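Local coordinates for protein cytosolic IMP-GMP specific 5'-nucleotidase (Legionella pneumophila subsp. pneumophila, PDB 4OHF) that probably hydrolyses the 5'-phosphate of IMP and GMP as a magnesium-dependent cytosolic nucleotidase of the HAD superfamily, and binds GMP, at residues B[93-98]-B[142-147]; B[206-211]-B[248-253]; B[339-344]-B[406-411]. One frame throughout, in Å; residues are numbered along the deposited sequence.

Contact 1. Residues B[93-98]-B[142-147]; sequences SYHGTK and LKDTNP
The first torsion of H95 (chi1 179°) sets its ring trans to the main-chain nitrogen, which brings the far edge of the imidazole up to D144. The carboxylate of D144 lies trans to its own carbonyl carbon (chi1 -78°) and comes from the opposite direction. The two flat groups meet in nearly one plane. D144 OD2 sits at the ring edge, 3.1 Å from H95 NE2 and 3.4 Å from H95 CD2. The N-H of NE2 is the donor, but the bond is weak because it is strongly bent, with an angle of 127° at the hydrogen. D144 OD1 stands farther back, 3.8 Å from H95 NE2, and bonds instead to the hydroxyl of Y153.

The other ring nitrogen, H95 ND1, is hydrogen-bonded to N80. Partners on both nitrogens help fix the rotation of the ring. The nearby carboxylate may favour a positively charged imidazole. The ring of Y153 also meets that of H95, with the planes nearly perpendicular.

H95 opens a type II' turn that ends at K98, and G96 supplies the positive phi at its second position. K98 N donates weakly to H95 O and closes the turn; H95 N donates to K98 O at 2.7 Å and pairs the strand ends. The turn joins strands 90-95 and 98-99 as a tight beta hairpin. Close by, T97 OG1 bonds to D141 of helix 129-143. The contact lies at the surface, where the hairpin end of the antiparallel sheet meets the chain at the C-terminal end of helix 129-143, with Y153 of helix 153-170 beside both side chains.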
# COMPACT_ATOMS: atom_id res chain seq x y z
N SER B 93 21.13 -7.62 -18.95
CA SER B 93 20.39 -8.72 -18.34
C SER B 93 20.71 -10.10 -18.89
O SER B 93 21.19 -10.25 -20.02
CB SER B 93 18.89 -8.46 -18.47
OG SER B 93 18.52 -8.32 -19.83
N TYR B 94 20.44 -11.11 -18.07
CA TYR B 94 20.66 -12.50 -18.43
C TYR B 94 19.48 -13.35 -17.99
O TYR B 94 18.82 -13.06 -16.98
CB TYR B 94 21.93 -13.04 -17.75
CG TYR B 94 23.26 -12.55 -18.31
CD1 TYR B 94 23.66 -11.23 -18.16
CD2 TYR B 94 24.13 -13.43 -18.95
CE1 TYR B 94 24.90 -10.79 -18.66
CE2 TYR B 94 25.37 -13.01 -19.45
CZ TYR B 94 25.74 -11.68 -19.30
OH TYR B 94 26.94 -11.24 -19.81
N HIS B 95 19.18 -14.39 -18.77
CA HIS B 95 18.12 -15.33 -18.40
C HIS B 95 18.97 -16.55 -18.07
O HIS B 95 19.45 -17.24 -18.96
CB HIS B 95 17.20 -15.63 -19.58
CG HIS B 95 16.12 -16.62 -19.25
ND1 HIS B 95 15.01 -16.29 -18.50
CD2 HIS B 95 16.00 -17.94 -19.54
CE1 HIS B 95 14.26 -17.37 -18.34
NE2 HIS B 95 14.84 -18.38 -18.96
N GLY B 96 19.18 -16.79 -16.78
CA GLY B 96 20.03 -17.90 -16.39
C GLY B 96 21.45 -17.51 -16.71
O GLY B 96 21.93 -16.47 -16.25
N THR B 97 22.14 -18.32 -17.50
CA THR B 97 23.52 -18.02 -17.87
C THR B 97 23.56 -17.30 -19.20
O THR B 97 24.52 -16.58 -19.51
CB THR B 97 24.35 -19.31 -17.99
OG1 THR B 97 24.31 -20.03 -16.75
CG2 THR B 97 25.80 -18.98 -18.33
N LYS B 98 22.52 -17.49 -20.00
CA LYS B 98 22.43 -16.88 -21.31
C LYS B 98 22.12 -15.39 -21.21
O LYS B 98 21.21 -14.99 -20.47
CB LYS B 98 21.33 -17.59 -22.14
CG LYS B 98 21.17 -17.09 -23.57
CD LYS B 98 22.36 -17.47 -24.45
CE LYS B 98 22.48 -18.98 -24.63
NZ LYS B 98 23.65 -19.38 -25.48
N LEU B 142 18.58 -25.17 -16.00
CA LEU B 142 18.16 -26.57 -15.90
C LEU B 142 16.64 -26.67 -16.05
O LEU B 142 16.13 -27.61 -16.66
CB LEU B 142 18.61 -27.14 -14.54
CG LEU B 142 18.84 -28.64 -14.35
CD1 LEU B 142 17.51 -29.34 -14.25
CD2 LEU B 142 19.69 -29.18 -15.49
N LYS B 143 15.94 -25.69 -15.48
CA LYS B 143 14.48 -25.64 -15.55
C LYS B 143 14.02 -25.51 -17.00
O LYS B 143 12.93 -25.96 -17.35
CB LYS B 143 13.96 -24.45 -14.73
CG LYS B 143 12.57 -23.94 -15.12
CD LYS B 143 11.46 -24.90 -14.73
CE LYS B 143 10.12 -24.32 -15.14
NZ LYS B 143 8.97 -25.14 -14.68
N ASP B 144 14.86 -24.91 -17.84
CA ASP B 144 14.54 -24.73 -19.25
C ASP B 144 14.73 -26.02 -20.05
O ASP B 144 14.14 -26.18 -21.12
CB ASP B 144 15.39 -23.63 -19.87
CG ASP B 144 14.91 -22.22 -19.51
OD1 ASP B 144 13.87 -22.09 -18.82
OD2 ASP B 144 15.56 -21.25 -19.93
N THR B 145 15.56 -26.93 -19.55
CA THR B 145 15.80 -28.19 -20.24
C THR B 145 14.55 -29.06 -20.22
O THR B 145 14.09 -29.53 -21.26
CB THR B 145 16.97 -28.95 -19.60
OG1 THR B 145 18.18 -28.23 -19.82
CG2 THR B 145 17.09 -30.35 -20.20
N ASN B 146 14.00 -29.28 -19.03
CA ASN B 146 12.80 -30.09 -18.87
C ASN B 146 11.87 -29.33 -17.93
O ASN B 146 11.73 -29.68 -16.76
CB ASN B 146 13.16 -31.46 -18.28
CG ASN B 146 11.96 -32.38 -18.15
OD1 ASN B 146 12.11 -33.57 -17.86
ND2 ASN B 146 10.76 -31.83 -18.35
N PRO B 147 11.24 -28.27 -18.44
CA PRO B 147 10.31 -27.40 -17.69
C PRO B 147 9.17 -28.08 -16.93
O PRO B 147 8.10 -27.49 -16.76
CB PRO B 147 9.82 -26.42 -18.76
CG PRO B 147 9.99 -27.18 -20.04
CD PRO B 147 11.31 -27.85 -19.85

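Contact 2. Residues B[206-211]-B[248-253]; sequences FILTNS and PRFFYD. With PO4 (phosphate ion), chain H.
The apolar part of the contact is carried by L208, whose two methyl groups meet two phenyl rings. L208 CD1 lies above the centre of the F250 ring in a CH-pi contact, 3.7 Å from the centroid and 13° off the ring normal. The closest atoms of this pair are L208 CD1 and F250 CZ, at 3.6 Å. CD2 turns to the other ring, and L208 CD2 lies 3.8 Å from F251 CZ in an oblique approach. With CG of L208 anti to the backbone N (chi1 -176°), the two methyls reach the two rings. All three side chains are buried. F251 also meets the ring of Y300, and L208 touches I242 of the next strand.

The fold is that of the HAD hydrolases. Strand 204-208 is a parallel strand beside 19-22, the strand that leads to the magnesium ligands D23 and D25. T209 stands just past its end, where this family carries motif II. The side chain of L208 is about 6 Å from that of D23.

Polar contacts gather around a phosphate ion, probably from the crystallisation liquor. T209 OG1 donates to phosphate O3 at 2.7 Å. The backbone N of N210 donates to phosphate O4 at 2.8 Å. T209 OG1 also accepts from S211 N at 2.8 Å, which makes an ST turn in the loop that binds the ion. D25 N and K247 NZ also hydrogen-bond the ion. K247 comes just before the cis peptide of P248, and its NZ also bonds to L208 O.

Ionic contacts join 248-253 to another chain: R249 and D253 form salt bridges with D253 and R249 of the second subunit.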
# COMPACT_ATOMS: atom_id res chain seq x y z
N PHE B 206 31.16 -0.91 20.48
CA PHE B 206 30.30 -2.04 20.80
C PHE B 206 30.05 -2.91 19.58
O PHE B 206 30.11 -2.44 18.44
CB PHE B 206 28.97 -1.56 21.43
CG PHE B 206 28.05 -0.81 20.48
CD1 PHE B 206 27.04 -1.49 19.78
CD2 PHE B 206 28.12 0.58 20.37
CE1 PHE B 206 26.11 -0.78 19.00
CE2 PHE B 206 27.20 1.29 19.59
CZ PHE B 206 26.18 0.61 18.90
N ILE B 207 29.81 -4.19 19.82
CA ILE B 207 29.53 -5.14 18.77
C ILE B 207 28.02 -5.33 18.65
O ILE B 207 27.31 -5.39 19.65
CB ILE B 207 30.18 -6.50 19.08
CG1 ILE B 207 31.70 -6.36 19.02
CG2 ILE B 207 29.70 -7.57 18.08
CD1 ILE B 207 32.43 -7.62 19.35
N LEU B 208 27.53 -5.41 17.42
CA LEU B 208 26.09 -5.60 17.19
C LEU B 208 26.02 -6.65 16.08
O LEU B 208 26.05 -6.33 14.89
CB LEU B 208 25.45 -4.28 16.74
CG LEU B 208 23.93 -4.22 16.53
CD1 LEU B 208 23.22 -4.45 17.86
CD2 LEU B 208 23.55 -2.87 15.95
N THR B 209 25.94 -7.92 16.49
CA THR B 209 25.91 -9.04 15.56
C THR B 209 24.63 -9.86 15.54
O THR B 209 23.89 -9.91 16.52
CB THR B 209 27.06 -10.03 15.87
OG1 THR B 209 26.90 -11.20 15.08
CG2 THR B 209 27.05 -10.43 17.34
N ASN B 210 24.37 -10.52 14.43
CA ASN B 210 23.18 -11.36 14.34
C ASN B 210 23.53 -12.79 14.77
O ASN B 210 22.65 -13.64 14.84
CB ASN B 210 22.63 -11.34 12.91
CG ASN B 210 21.57 -10.26 12.70
OD1 ASN B 210 21.46 -9.32 13.48
ND2 ASN B 210 20.80 -10.40 11.64
N SER B 211 24.81 -13.05 15.05
CA SER B 211 25.27 -14.38 15.48
C SER B 211 25.03 -14.49 16.96
O SER B 211 24.98 -13.48 17.66
CB SER B 211 26.77 -14.54 15.22
OG SER B 211 27.06 -14.46 13.83
N PRO B 248 17.59 -6.21 10.33
CA PRO B 248 17.50 -4.77 10.57
C PRO B 248 16.51 -4.37 11.66
O PRO B 248 16.58 -3.26 12.19
CB PRO B 248 17.08 -4.24 9.21
CG PRO B 248 16.17 -5.32 8.73
CD PRO B 248 16.94 -6.58 9.07
N ARG B 249 15.59 -5.27 11.98
CA ARG B 249 14.57 -4.97 12.98
C ARG B 249 15.12 -4.39 14.27
O ARG B 249 14.43 -3.63 14.95
CB ARG B 249 13.69 -6.20 13.26
CG ARG B 249 12.63 -6.42 12.20
CD ARG B 249 11.55 -7.39 12.65
NE ARG B 249 12.04 -8.76 12.70
CZ ARG B 249 11.27 -9.82 12.89
NH1 ARG B 249 11.82 -11.03 12.92
NH2 ARG B 249 9.95 -9.67 13.04
N PHE B 250 16.35 -4.74 14.62
CA PHE B 250 16.94 -4.18 15.83
C PHE B 250 16.91 -2.64 15.76
O PHE B 250 16.68 -1.96 16.76
CB PHE B 250 18.39 -4.60 15.98
CG PHE B 250 19.12 -3.88 17.10
CD1 PHE B 250 19.24 -4.46 18.37
CD2 PHE B 250 19.67 -2.62 16.89
CE1 PHE B 250 19.90 -3.78 19.41
CE2 PHE B 250 20.31 -1.94 17.91
CZ PHE B 250 20.43 -2.53 19.18
N PHE B 251 17.16 -2.10 14.57
CA PHE B 251 17.19 -0.67 14.36
C PHE B 251 15.84 0.03 14.44
O PHE B 251 15.74 1.12 14.98
CB PHE B 251 17.83 -0.36 13.01
CG PHE B 251 19.26 -0.80 12.90
CD1 PHE B 251 19.61 -1.86 12.07
CD2 PHE B 251 20.24 -0.17 13.64
CE1 PHE B 251 20.94 -2.28 11.99
CE2 PHE B 251 21.57 -0.58 13.57
CZ PHE B 251 21.91 -1.64 12.74
N TYR B 252 14.79 -0.59 13.91
CA TYR B 252 13.48 0.07 13.90
C TYR B 252 12.36 -0.58 14.69
O TYR B 252 11.33 0.06 14.95
CB TYR B 252 13.01 0.28 12.46
CG TYR B 252 12.90 -1.00 11.65
CD1 TYR B 252 13.85 -1.31 10.67
CD2 TYR B 252 11.85 -1.88 11.85
CE1 TYR B 252 13.74 -2.47 9.90
CE2 TYR B 252 11.73 -3.05 11.09
CZ TYR B 252 12.68 -3.33 10.12
OH TYR B 252 12.58 -4.47 9.36
N ASP B 253 12.52 -1.85 15.06
CA ASP B 253 11.48 -2.54 15.81
C ASP B 253 11.59 -2.26 17.31
O ASP B 253 12.30 -1.34 17.72
CB ASP B 253 11.56 -4.03 15.53
CG ASP B 253 10.19 -4.67 15.50
OD1 ASP B 253 9.94 -5.52 14.60
OD2 ASP B 253 9.38 -4.32 16.38
P PO4 H . 26.72 -10.19 11.84
O1 PO4 H . 26.31 -11.62 11.80
O2 PO4 H . 27.19 -9.77 10.50
O3 PO4 H . 27.83 -10.01 12.82
O4 PO4 H . 25.56 -9.35 12.22

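Contact 3. Residues B[339-344]-B[406-411]; sequences PIEKKI and WERVFR
E341 and R408 are the pair that meets here, where a helix meets a loop. Along 339-344, P339 comes first, and the P339 O carbonyl accepts from K343 N at 3.1 Å within helix 338-367. I340 touches E397 of helix 374-399 and F401 in the loop after it.

E341 then points toward the loop. Its chain bends at chi2 (116°). The two side chains come from opposite directions, and OE2 approaches the guanidinium obliquely. E341 OE2 is 3.6 Å from R408 NH2, a long salt bridge. The oxygen lies well out of the guanidinium plane and the two planes are 39° apart, so the attraction is one of charge alone, with no N-H aimed at the oxygen. E341 OE2 also has weak hydrogen bonds to Q398 and Y402.

Helices 338-367 and 374-399 form a long antiparallel helical hairpin, and segment 406-411 belongs to the loop that leaves it toward strand 411-412. K342 packs on L463 of the third subunit. I344 touches L394 and L395 inside the hairpin. In the loop, R408 touches E330 and Q334 of helix 327-336 and D456 of the third subunit.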
# COMPACT_ATOMS: atom_id res chain seq x y z
N PRO B 339 45.48 3.73 -18.14
CA PRO B 339 45.91 4.11 -19.48
C PRO B 339 44.81 4.00 -20.55
O PRO B 339 44.71 4.87 -21.41
CB PRO B 339 47.10 3.18 -19.74
CG PRO B 339 46.80 1.99 -18.89
CD PRO B 339 46.27 2.59 -17.64
N ILE B 340 43.99 2.96 -20.49
CA ILE B 340 42.92 2.84 -21.48
C ILE B 340 41.81 3.87 -21.22
O ILE B 340 41.24 4.43 -22.15
CB ILE B 340 42.28 1.42 -21.48
CG1 ILE B 340 43.24 0.40 -22.09
CG2 ILE B 340 41.01 1.42 -22.31
CD1 ILE B 340 43.37 0.51 -23.62
N GLU B 341 41.52 4.12 -19.94
CA GLU B 341 40.49 5.08 -19.56
C GLU B 341 40.85 6.46 -20.10
O GLU B 341 39.98 7.23 -20.51
CB GLU B 341 40.38 5.16 -18.03
CG GLU B 341 38.98 4.90 -17.45
CD GLU B 341 38.92 3.63 -16.59
OE1 GLU B 341 39.77 3.49 -15.67
OE2 GLU B 341 38.01 2.78 -16.82
N LYS B 342 42.14 6.76 -20.09
CA LYS B 342 42.62 8.04 -20.59
C LYS B 342 42.49 8.06 -22.10
O LYS B 342 42.07 9.05 -22.68
CB LYS B 342 44.09 8.24 -20.18
CG LYS B 342 44.30 8.36 -18.67
CD LYS B 342 45.78 8.48 -18.31
CE LYS B 342 46.00 8.48 -16.80
NZ LYS B 342 47.45 8.39 -16.46
N LYS B 343 42.84 6.94 -22.72
CA LYS B 343 42.79 6.80 -24.17
C LYS B 343 41.36 7.04 -24.63
O LYS B 343 41.12 7.72 -25.64
CB LYS B 343 43.23 5.39 -24.59
CG LYS B 343 43.72 5.29 -26.03
CD LYS B 343 45.06 6.00 -26.19
CE LYS B 343 46.11 5.38 -25.27
NZ LYS B 343 46.25 3.92 -25.51
N ILE B 344 40.41 6.48 -23.89
CA ILE B 344 39.00 6.63 -24.21
C ILE B 344 38.56 8.08 -24.02
O ILE B 344 37.68 8.57 -24.73
CB ILE B 344 38.15 5.69 -23.35
CG1 ILE B 344 38.55 4.24 -23.65
CG2 ILE B 344 36.67 5.91 -23.63
CD1 ILE B 344 37.73 3.17 -22.93
N TRP B 406 29.41 -8.86 -16.10
CA TRP B 406 28.74 -7.72 -15.48
C TRP B 406 29.40 -6.36 -15.39
O TRP B 406 28.76 -5.39 -15.01
CB TRP B 406 28.28 -8.12 -14.08
CG TRP B 406 27.52 -9.38 -14.06
CD1 TRP B 406 28.00 -10.65 -13.82
CD2 TRP B 406 26.13 -9.52 -14.35
NE1 TRP B 406 26.98 -11.57 -13.94
CE2 TRP B 406 25.83 -10.90 -14.26
CE3 TRP B 406 25.11 -8.62 -14.66
CZ2 TRP B 406 24.54 -11.40 -14.49
CZ3 TRP B 406 23.84 -9.11 -14.88
CH2 TRP B 406 23.56 -10.49 -14.79
N GLU B 407 30.67 -6.28 -15.75
CA GLU B 407 31.36 -5.00 -15.68
C GLU B 407 31.52 -4.61 -14.20
O GLU B 407 31.53 -5.48 -13.34
CB GLU B 407 30.58 -3.95 -16.48
CG GLU B 407 30.80 -4.07 -17.99
CD GLU B 407 29.59 -3.65 -18.84
OE1 GLU B 407 29.72 -3.58 -20.08
OE2 GLU B 407 28.50 -3.40 -18.26
N ARG B 408 31.63 -3.31 -13.93
CA ARG B 408 31.83 -2.82 -12.56
C ARG B 408 30.65 -2.89 -11.60
O ARG B 408 29.49 -2.82 -12.00
CB ARG B 408 32.31 -1.37 -12.59
CG ARG B 408 33.79 -1.25 -12.82
CD ARG B 408 34.21 0.18 -13.07
NE ARG B 408 34.18 0.48 -14.49
CZ ARG B 408 34.56 1.65 -14.99
NH1 ARG B 408 34.99 2.61 -14.18
NH2 ARG B 408 34.53 1.85 -16.31
N VAL B 409 30.98 -3.01 -10.32
CA VAL B 409 29.98 -3.06 -9.27
C VAL B 409 29.31 -1.70 -9.11
O VAL B 409 28.10 -1.64 -8.94
CB VAL B 409 30.62 -3.47 -7.92
CG1 VAL B 409 29.66 -3.22 -6.78
CG2 VAL B 409 31.02 -4.93 -7.95
N PHE B 410 30.10 -0.63 -9.17
CA PHE B 410 29.58 0.72 -8.96
C PHE B 410 29.08 1.46 -10.20
O PHE B 410 28.44 2.50 -10.09
CB PHE B 410 30.62 1.58 -8.23
CG PHE B 410 30.86 1.16 -6.79
CD1 PHE B 410 30.17 1.77 -5.75
CD2 PHE B 410 31.79 0.17 -6.48
CE1 PHE B 410 30.39 1.40 -4.43
CE2 PHE B 410 32.02 -0.21 -5.16
CZ PHE B 410 31.32 0.41 -4.14
N ARG B 411 29.37 0.94 -11.39
CA ARG B 411 28.94 1.62 -12.61
C ARG B 411 28.00 0.78 -13.45
O ARG B 411 28.20 -0.42 -13.60
CB ARG B 411 30.16 2.02 -13.46
CG ARG B 411 31.04 3.10 -12.84
CD ARG B 411 30.34 4.45 -12.75
NE ARG B 411 30.18 4.90 -11.36
CZ ARG B 411 31.15 5.42 -10.61
NH1 ARG B 411 32.37 5.57 -11.10
NH2 ARG B 411 30.89 5.81 -9.36

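Overall arrangement
Contact 2 is the buried one; contacts 1 and 3 lie at the surface. The chemistry follows. Contact 2 is methyl against aromatic ring, in the HAD core next to the bound phosphate and near the magnesium site. Contacts 1 and 3 each rest on one polar pair: a bent, weak hydrogen bond in contact 1 and a long salt bridge in contact 3. None of the three shares a helix or strand with another. Contacts 1 and 3 still touch, because Y94 CD1 lies 3.5 Å from W406 CH2. Contact 2 stands apart, its nearest atoms about 27 Å from contact 1 and about 19 Å from contact 3. Contacts 2 and 3 also reach other subunits.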